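Local coordinates for protein probable zinc protease (Pseudomonas aeruginosa, PDB 4NNZ) that probably acts as a zinc-dependent metallopeptidase of the M16 family, forming one subunit of a heterodimeric protease, at residues V28-W34 against I367-S372; E54-F58 against E80-T84; L104-A108 against R209-E213. All blocks are in the same frame, centred on the assembly; numbering follows the deposited sequence.

Contact 1 of 3, residues V28-W34 against I367-S372; sequences VVVSQLW and IAAQAS
Strand 28-34 and helix 367-372 run in nearly the same direction, their axes 26° apart and 8.5 Å from each other at closest approach, with Val30 set against Ala368 and Gln32 against Ala371. This is helix-on-sheet packing in the α+β fold of the M16 peptidases: a central strand of the mixed sheet in the N-terminal half receives a helix from more than 330 residues further along the chain. The even-numbered residues of the strand, from Val28 to Trp34, turn toward the helix, while Val29 and Leu33 belong to the other face of the sheet, where helix 100-112 lies. At the start of the helix Ile367 does the reaching. Its CG1 sits between the backbone N and the carbonyl carbon (chi1 57°), and the chain then extends, carrying CD1 to 4.0 Å from Val28 CG2 and 4.2 Å from Val30 CB. Closer packing follows one turn on, where Val30 CG1 meets the methyl of Ala371, CB, at 3.4 Å. That same methyl also meets the amide of Gln32, Gln32 NE2 lying 3.3 Å from Ala371 CB. The indole of Trp34 fixes how that amide is turned: Trp34 NE1 donates to Gln32 OE1 over 2.9 Å, along a carbonyl lone pair and almost within the ring plane. The benzo part of the indole reaches Ser372, whose carbonyl lies obliquely to the ring. Ser372 itself is folded back on its helix, so that Ala368 O is gripped twice, from opposite faces of its carbonyl plane, by Ser372 N and, at 3.1 Å, by Ser372 OG.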
loop_
_atom_site.group_PDB
_atom_site.type_symbol
_atom_site.label_atom_id
_atom_site.label_comp_id
_atom_site.label_asym_id
_atom_site.label_seq_id
_atom_site.Cartn_x
_atom_site.Cartn_y
_atom_site.Cartn_z
ATOM N N VAL A 28 -6.704 17.293 -40.222
ATOM C CA VAL A 28 -7.168 16.488 -39.106
ATOM C C VAL A 28 -6.732 17.112 -37.819
ATOM O O VAL A 28 -5.720 17.757 -37.766
ATOM C CB VAL A 28 -6.543 15.110 -39.139
ATOM C CG1 VAL A 28 -7.208 14.265 -40.178
ATOM C CG2 VAL A 28 -5.082 15.219 -39.456
ATOM N N VAL A 29 -7.498 16.909 -36.769
ATOM C CA VAL A 29 -7.102 17.406 -35.470
ATOM C C VAL A 29 -7.245 16.368 -34.377
ATOM O O VAL A 29 -8.148 15.586 -34.387
ATOM C CB VAL A 29 -7.875 18.666 -35.089
ATOM C CG1 VAL A 29 -9.297 18.318 -34.747
ATOM C CG2 VAL A 29 -7.216 19.323 -33.915
ATOM N N VAL A 30 -6.359 16.411 -33.408
ATOM C CA VAL A 30 -6.385 15.474 -32.315
ATOM C C VAL A 30 -6.795 16.206 -31.050
ATOM O O VAL A 30 -6.271 17.228 -30.745
ATOM C CB VAL A 30 -5.029 14.715 -32.225
ATOM C CG1 VAL A 30 -4.285 14.883 -30.922
ATOM C CG2 VAL A 30 -5.223 13.267 -32.507
ATOM N N SER A 31 -7.741 15.661 -30.326
ATOM C CA SER A 31 -8.151 16.261 -29.093
ATOM C C SER A 31 -8.037 15.269 -27.981
ATOM O O SER A 31 -8.650 14.253 -28.041
ATOM C CB SER A 31 -9.594 16.695 -29.219
ATOM O OG SER A 31 -9.920 17.676 -28.277
ATOM N N GLN A 32 -7.259 15.533 -26.948
ATOM C CA GLN A 32 -7.170 14.571 -25.865
ATOM C C GLN A 32 -7.542 15.158 -24.542
ATOM O O GLN A 32 -7.188 16.276 -24.295
ATOM C CB GLN A 32 -5.774 14.062 -25.736
ATOM C CG GLN A 32 -5.006 13.993 -27.001
ATOM C CD GLN A 32 -3.840 13.082 -26.855
ATOM O OE1 GLN A 32 -3.321 12.924 -25.790
ATOM N NE2 GLN A 32 -3.443 12.470 -27.925
ATOM N N LEU A 33 -8.218 14.425 -23.659
ATOM C CA LEU A 33 -8.360 15.108 -22.375
ATOM C C LEU A 33 -7.668 14.393 -21.229
ATOM O O LEU A 33 -7.961 13.272 -21.012
ATOM C CB LEU A 33 -9.810 15.339 -22.056
ATOM C CG LEU A 33 -10.165 16.155 -20.831
ATOM C CD1 LEU A 33 -9.151 17.228 -20.567
ATOM C CD2 LEU A 33 -11.504 16.794 -21.002
ATOM N N TRP A 34 -6.762 15.031 -20.488
ATOM C CA TRP A 34 -6.002 14.307 -19.489
ATOM C C TRP A 34 -6.355 14.747 -18.100
ATOM O O TRP A 34 -6.195 15.875 -17.760
ATOM C CB TRP A 34 -4.525 14.561 -19.695
ATOM C CG TRP A 34 -3.997 14.005 -20.928
ATOM C CD1 TRP A 34 -4.274 14.410 -22.160
ATOM C CD2 TRP A 34 -3.104 12.916 -21.058
ATOM N NE1 TRP A 34 -3.630 13.665 -23.053
ATOM C CE2 TRP A 34 -2.899 12.726 -22.400
ATOM C CE3 TRP A 34 -2.468 12.077 -20.163
ATOM C CZ2 TRP A 34 -2.086 11.752 -22.876
ATOM C CZ3 TRP A 34 -1.678 11.121 -20.627
ATOM C CH2 TRP A 34 -1.488 10.950 -21.970
ATOM N N ILE A 367 0.710 13.780 -34.979
ATOM C CA ILE A 367 0.100 14.735 -34.131
ATOM C C ILE A 367 -0.406 14.071 -32.861
ATOM O O ILE A 367 -0.448 14.683 -31.838
ATOM C CB ILE A 367 -0.973 15.529 -34.879
ATOM C CG1 ILE A 367 -2.009 14.604 -35.455
ATOM C CG2 ILE A 367 -0.338 16.306 -35.992
ATOM C CD1 ILE A 367 -3.225 15.320 -35.946
ATOM N N ALA A 368 -0.797 12.814 -32.955
ATOM C CA ALA A 368 -1.235 12.078 -31.797
ATOM C C ALA A 368 -0.164 11.869 -30.759
ATOM O O ALA A 368 -0.422 11.972 -29.602
ATOM C CB ALA A 368 -1.822 10.757 -32.207
ATOM N N ALA A 369 1.029 11.536 -31.183
ATOM C CA ALA A 369 2.128 11.382 -30.278
ATOM C C ALA A 369 2.518 12.665 -29.602
ATOM O O ALA A 369 2.857 12.663 -28.448
ATOM C CB ALA A 369 3.314 10.766 -30.978
ATOM N N GLN A 370 2.516 13.757 -30.333
ATOM C CA GLN A 370 2.881 15.017 -29.755
ATOM C C GLN A 370 1.877 15.368 -28.726
ATOM O O GLN A 370 2.212 15.873 -27.705
ATOM C CB GLN A 370 2.940 16.111 -30.797
ATOM C CG GLN A 370 4.002 15.929 -31.839
ATOM C CD GLN A 370 3.856 16.895 -32.977
ATOM O OE1 GLN A 370 4.346 18.005 -32.929
ATOM N NE2 GLN A 370 3.193 16.473 -34.006
ATOM N N ALA A 371 0.628 15.110 -29.013
ATOM C CA ALA A 371 -0.427 15.376 -28.071
ATOM C C ALA A 371 -0.319 14.558 -26.803
ATOM O O ALA A 371 -0.524 15.059 -25.748
ATOM C CB ALA A 371 -1.770 15.191 -28.719
ATOM N N SER A 372 -0.011 13.292 -26.924
ATOM C CA SER A 372 0.242 12.465 -25.785
ATOM C C SER A 372 1.456 12.855 -24.976
ATOM O O SER A 372 1.440 12.760 -23.774
ATOM C CB SER A 372 0.334 11.040 -26.208
ATOM O OG SER A 372 -0.868 10.689 -26.775
#

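Contact 2 of 3, residues E54-F58 against E80-T84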
loop_
_atom_site.group_PDB
_atom_site.type_symbol
_atom_site.label_atom_id
_atom_site.label_comp_id
_atom_site.label_asym_id
_atom_site.label_seq_id
_atom_site.Cartn_x
_atom_site.Cartn_y
_atom_site.Cartn_z
ATOM N N GLU A 54 -13.569 5.241 -15.509
ATOM C CA GLU A 54 -13.269 5.468 -16.890
ATOM C C GLU A 54 -14.022 4.499 -17.752
ATOM O O GLU A 54 -14.666 4.865 -18.686
ATOM C CB GLU A 54 -11.787 5.319 -17.117
ATOM C CG GLU A 54 -11.382 5.225 -18.564
ATOM C CD GLU A 54 -11.010 3.840 -18.980
ATOM O OE1 GLU A 54 -10.026 3.314 -18.488
ATOM O OE2 GLU A 54 -11.713 3.278 -19.801
ATOM N N HIS A 55 -13.925 3.244 -17.414
ATOM C CA HIS A 55 -14.628 2.222 -18.120
ATOM C C HIS A 55 -16.107 2.561 -18.248
ATOM O O HIS A 55 -16.731 2.272 -19.231
ATOM C CB HIS A 55 -14.436 0.914 -17.392
ATOM C CG HIS A 55 -15.065 -0.246 -18.068
ATOM N ND1 HIS A 55 -14.368 -1.096 -18.884
ATOM C CD2 HIS A 55 -16.335 -0.695 -18.061
ATOM C CE1 HIS A 55 -15.179 -2.022 -19.346
ATOM N NE2 HIS A 55 -16.381 -1.800 -18.863
ATOM N N MET A 56 -16.659 3.198 -17.249
ATOM C CA MET A 56 -18.069 3.459 -17.209
ATOM C C MET A 56 -18.531 4.584 -18.115
ATOM O O MET A 56 -19.626 4.567 -18.610
ATOM C CB MET A 56 -18.479 3.758 -15.784
ATOM C CG MET A 56 -19.649 2.948 -15.333
ATOM S SD MET A 56 -19.109 1.598 -14.344
ATOM C CE MET A 56 -20.543 1.378 -13.350
ATOM N N MET A 57 -17.693 5.568 -18.324
ATOM C CA MET A 57 -18.006 6.607 -19.263
ATOM C C MET A 57 -17.540 6.153 -20.608
ATOM O O MET A 57 -16.639 6.699 -21.188
ATOM C CB MET A 57 -17.341 7.895 -18.866
ATOM C CG MET A 57 -17.660 8.266 -17.448
ATOM S SD MET A 57 -16.528 9.473 -16.815
ATOM C CE MET A 57 -17.680 10.812 -16.642
ATOM N N PHE A 58 -18.199 5.128 -21.107
ATOM C CA PHE A 58 -17.803 4.510 -22.321
ATOM C C PHE A 58 -18.753 3.345 -22.533
ATOM O O PHE A 58 -19.938 3.455 -22.242
ATOM C CB PHE A 58 -16.398 4.019 -22.126
ATOM C CG PHE A 58 -15.423 4.541 -23.119
ATOM C CD1 PHE A 58 -14.820 5.738 -22.940
ATOM C CD2 PHE A 58 -15.078 3.785 -24.206
ATOM C CE1 PHE A 58 -13.913 6.196 -23.854
ATOM C CE2 PHE A 58 -14.173 4.230 -25.125
ATOM C CZ PHE A 58 -13.588 5.438 -24.951
ATOM N N GLU A 80 -12.071 7.085 -30.947
ATOM C CA GLU A 80 -11.888 7.573 -29.609
ATOM C C GLU A 80 -11.534 6.452 -28.684
ATOM O O GLU A 80 -12.017 5.361 -28.832
ATOM C CB GLU A 80 -13.135 8.279 -29.119
ATOM C CG GLU A 80 -14.291 7.338 -28.875
ATOM C CD GLU A 80 -15.495 7.657 -29.728
ATOM O OE1 GLU A 80 -15.434 7.465 -30.966
ATOM O OE2 GLU A 80 -16.501 8.112 -29.146
ATOM N N ASN A 81 -10.682 6.745 -27.722
ATOM C CA ASN A 81 -10.331 5.785 -26.707
ATOM C C ASN A 81 -10.034 6.429 -25.371
ATOM O O ASN A 81 -9.975 7.609 -25.261
ATOM C CB ASN A 81 -9.163 4.936 -27.161
ATOM C CG ASN A 81 -9.370 3.478 -26.870
ATOM O OD1 ASN A 81 -10.474 3.027 -26.700
ATOM N ND2 ASN A 81 -8.303 2.746 -26.785
ATOM N N ALA A 82 -9.843 5.612 -24.359
ATOM C CA ALA A 82 -9.560 6.061 -23.023
ATOM C C ALA A 82 -8.539 5.160 -22.393
ATOM O O ALA A 82 -8.431 4.027 -22.755
ATOM C CB ALA A 82 -10.821 6.068 -22.214
ATOM N N PHE A 83 -7.807 5.667 -21.428
ATOM C CA PHE A 83 -6.788 4.901 -20.782
ATOM C C PHE A 83 -6.613 5.375 -19.371
ATOM O O PHE A 83 -6.702 6.538 -19.088
ATOM C CB PHE A 83 -5.488 5.061 -21.520
ATOM C CG PHE A 83 -4.452 4.063 -21.143
ATOM C CD1 PHE A 83 -4.794 2.774 -20.806
ATOM C CD2 PHE A 83 -3.132 4.411 -21.134
ATOM C CE1 PHE A 83 -3.838 1.851 -20.467
ATOM C CE2 PHE A 83 -2.168 3.493 -20.794
ATOM C CZ PHE A 83 -2.519 2.216 -20.454
ATOM N N THR A 84 -6.347 4.440 -18.484
ATOM C CA THR A 84 -6.087 4.752 -17.109
ATOM C C THR A 84 -4.790 4.120 -16.709
ATOM O O THR A 84 -4.567 2.996 -16.951
ATOM C CB THR A 84 -7.232 4.269 -16.222
ATOM O OG1 THR A 84 -8.425 4.935 -16.597
ATOM C CG2 THR A 84 -6.972 4.567 -14.820
HETATM O O HOH W 1 -7.312 1.543 -19.388
#
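This is a helix-end to edge-strand contact, made where helix 49-56 finishes beside strand 80-84, the outermost strand of the N-terminal sheet, and it has a polar half and an apolar half. In the polar half Thr84 OG1 donates to Glu54 OE1 over 3.0 Å, on the lone pair that faces away from the other carboxylate oxygen. The glutamate chain bends at chi2 (-105°), which swings the carboxylate alongside the threonine. A water accepts from Thr84 N and gives a weak bond to the same OE1. Glu54 and His55 close a His-Ala-Leu-Glu-His sequence, the HXXEH signature of M16 peptidases, which in relatives supplies zinc ligands and the general base; there the edge strand beside it pairs with substrate, consistent with the placing of 80-84. Ala82 joins the two halves, its CB lying 3.8 Å from Glu54 CG and 3.5 Å from Phe58 CE1. Past the helix an inverse gamma turn centred on Met57 brings Phe58 round to the strand. The Phe58 ring crosses the Asn81 amide steeply, their planes 62° apart, and Phe58 CZ comes to 3.7 Å from Asn81 C, with Glu80 O near the ring plane at its edge.

Contact 3 of 3, residues L104-A108 against R209-E213; sequences LEMEA and RYFGE
Ala108 and Phe211 make the buried, closely packed side of this contact, whereas Glu105 and Tyr210 form the side toward solvent, where the model is less certain. The methyl of Ala108 sits over the face of the Phe211 ring in a CH-pi contact, its CB 3.8 Å from the ring centroid and 29° off the normal. Phe211 CG lies anti to its own carbonyl carbon (chi1 -67°), which sends the ring across to the other helix. Beyond it Leu104 CD2 approaches Phe211 CE2 at 4.4 Å, and the same methyl of Ala108 also meets the CB of Tyr210, 3.9 Å away. Here the C-terminal end of helix 200-211 packs against the middle of helix 100-112, on the face of the N-terminal M16 sheet turned away from helix 367-379; Leu104 and Phe211 both reach down to Leu192 of strand 190-196. Glu107 turns away from Phe211 toward the sheet, its carboxylate salt-bridged to Arg110. Toward solvent the Tyr210 ring stands between two neighbours: Arg209 CG lies above one face, toward the rim, and Glu105 N lies 4.0 Å above the opposite one. As modelled, and doubtfully because the side chains come too close, the Glu105 carboxylate is turned 85° to that ring with OE2 in plane at its edge. Glu105 OE2 and Arg209 NH1 are 5.1 Å apart, where opposite charges may attract but do not touch.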
loop_
_atom_site.group_PDB
_atom_site.type_symbol
_atom_site.label_atom_id
_atom_site.label_comp_id
_atom_site.label_asym_id
_atom_site.label_seq_id
_atom_site.Cartn_x
_atom_site.Cartn_y
_atom_site.Cartn_z
ATOM N N LEU A 104 -15.215 18.548 -28.768
ATOM C CA LEU A 104 -15.004 19.274 -27.542
ATOM C C LEU A 104 -16.251 19.344 -26.726
ATOM O O LEU A 104 -16.186 19.423 -25.550
ATOM C CB LEU A 104 -14.542 20.677 -27.815
ATOM C CG LEU A 104 -13.194 20.927 -28.419
ATOM C CD1 LEU A 104 -12.977 22.409 -28.450
ATOM C CD2 LEU A 104 -12.102 20.275 -27.616
ATOM N N GLU A 105 -17.388 19.369 -27.377
ATOM C CA GLU A 105 -18.635 19.521 -26.681
ATOM C C GLU A 105 -18.944 18.302 -25.873
ATOM O O GLU A 105 -19.586 18.398 -24.854
ATOM C CB GLU A 105 -19.770 19.815 -27.659
ATOM C CG GLU A 105 -21.169 19.579 -27.120
ATOM C CD GLU A 105 -22.254 19.995 -28.084
ATOM O OE1 GLU A 105 -22.599 19.209 -28.982
ATOM O OE2 GLU A 105 -22.775 21.113 -27.949
ATOM N N MET A 106 -18.511 17.149 -26.336
ATOM C CA MET A 106 -18.875 15.928 -25.683
ATOM C C MET A 106 -17.829 15.480 -24.695
ATOM O O MET A 106 -18.077 14.617 -23.903
ATOM C CB MET A 106 -19.221 14.871 -26.697
ATOM C CG MET A 106 -18.071 14.030 -27.145
ATOM S SD MET A 106 -18.541 12.941 -28.490
ATOM C CE MET A 106 -17.445 11.585 -28.101
ATOM N N GLU A 107 -16.669 16.101 -24.729
ATOM C CA GLU A 107 -15.656 15.869 -23.735
ATOM C C GLU A 107 -15.987 16.718 -22.538
ATOM O O GLU A 107 -15.765 16.345 -21.418
ATOM C CB GLU A 107 -14.303 16.267 -24.287
ATOM C CG GLU A 107 -13.179 15.251 -24.155
ATOM C CD GLU A 107 -13.606 13.886 -23.689
ATOM O OE1 GLU A 107 -13.838 13.724 -22.497
ATOM O OE2 GLU A 107 -13.709 12.971 -24.502
ATOM N N ALA A 108 -16.529 17.884 -22.819
ATOM C CA ALA A 108 -17.054 18.800 -21.847
ATOM C C ALA A 108 -18.224 18.209 -21.149
ATOM O O ALA A 108 -18.453 18.497 -20.018
ATOM C CB ALA A 108 -17.430 20.099 -22.498
ATOM N N ARG A 209 -16.393 28.159 -24.713
ATOM C CA ARG A 209 -17.738 27.897 -25.068
ATOM C C ARG A 209 -18.217 26.648 -24.399
ATOM O O ARG A 209 -19.301 26.605 -23.881
ATOM C CB ARG A 209 -17.811 27.722 -26.566
ATOM C CG ARG A 209 -19.181 27.361 -27.087
ATOM C CD ARG A 209 -19.211 27.400 -28.596
ATOM N NE ARG A 209 -20.473 27.880 -29.121
ATOM C CZ ARG A 209 -21.610 27.214 -29.007
ATOM N NH1 ARG A 209 -21.614 26.046 -28.387
ATOM N NH2 ARG A 209 -22.738 27.706 -29.514
ATOM N N TYR A 210 -17.424 25.597 -24.458
ATOM C CA TYR A 210 -17.876 24.332 -23.935
ATOM C C TYR A 210 -17.460 24.027 -22.514
ATOM O O TYR A 210 -18.196 23.407 -21.784
ATOM C CB TYR A 210 -17.458 23.205 -24.866
ATOM C CG TYR A 210 -18.127 23.246 -26.201
ATOM C CD1 TYR A 210 -19.366 22.703 -26.389
ATOM C CD2 TYR A 210 -17.511 23.828 -27.275
ATOM C CE1 TYR A 210 -19.970 22.739 -27.609
ATOM C CE2 TYR A 210 -18.121 23.879 -28.499
ATOM C CZ TYR A 210 -19.351 23.330 -28.652
ATOM O OH TYR A 210 -19.963 23.374 -29.863
ATOM N N PHE A 211 -16.262 24.428 -22.143
ATOM C CA PHE A 211 -15.756 24.137 -20.822
ATOM C C PHE A 211 -15.891 25.277 -19.828
ATOM O O PHE A 211 -15.865 25.070 -18.637
ATOM C CB PHE A 211 -14.292 23.734 -20.911
ATOM C CG PHE A 211 -14.055 22.447 -21.615
ATOM C CD1 PHE A 211 -14.372 21.267 -21.025
ATOM C CD2 PHE A 211 -13.496 22.421 -22.859
ATOM C CE1 PHE A 211 -14.153 20.079 -21.662
ATOM C CE2 PHE A 211 -13.271 21.236 -23.506
ATOM C CZ PHE A 211 -13.603 20.065 -22.905
ATOM N N GLY A 212 -16.047 26.485 -20.320
ATOM C CA GLY A 212 -15.904 27.672 -19.515
ATOM C C GLY A 212 -16.884 27.714 -18.389
ATOM O O GLY A 212 -16.622 28.238 -17.336
ATOM N N GLU A 213 -18.029 27.151 -18.675
ATOM C CA GLU A 213 -19.179 27.085 -17.818
ATOM C C GLU A 213 -18.922 26.286 -16.577
ATOM O O GLU A 213 -19.516 26.515 -15.558
ATOM C CB GLU A 213 -20.360 26.488 -18.577
ATOM C CG GLU A 213 -20.013 25.698 -19.838
ATOM C CD GLU A 213 -20.233 26.493 -21.101
ATOM O OE1 GLU A 213 -21.388 26.867 -21.372
ATOM O OE2 GLU A 213 -19.254 26.746 -21.826
#

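How the contacts relate
Contacts 1 and 3 occupy the two faces of one sheet, with strand 28-34 common ground between them: its residues that turn from helix 367-372 meet contact 3, Ser31 OG lying 3.5 Å from Leu104 CD2 and Leu33 CD2 4.3 Å from Phe211 CE1. Their centres are about 17 Å apart. Contact 2 reaches the edge of the same sheet. Its centre is about 16 Å from that of contact 1, without touching it, and about 18 Å from contact 3, which it meets where Glu80 OE2 nears Met106 CE (3.7 Å). Contact 2 carries part of the HXXEH signature and so probably lies nearest to any zinc site.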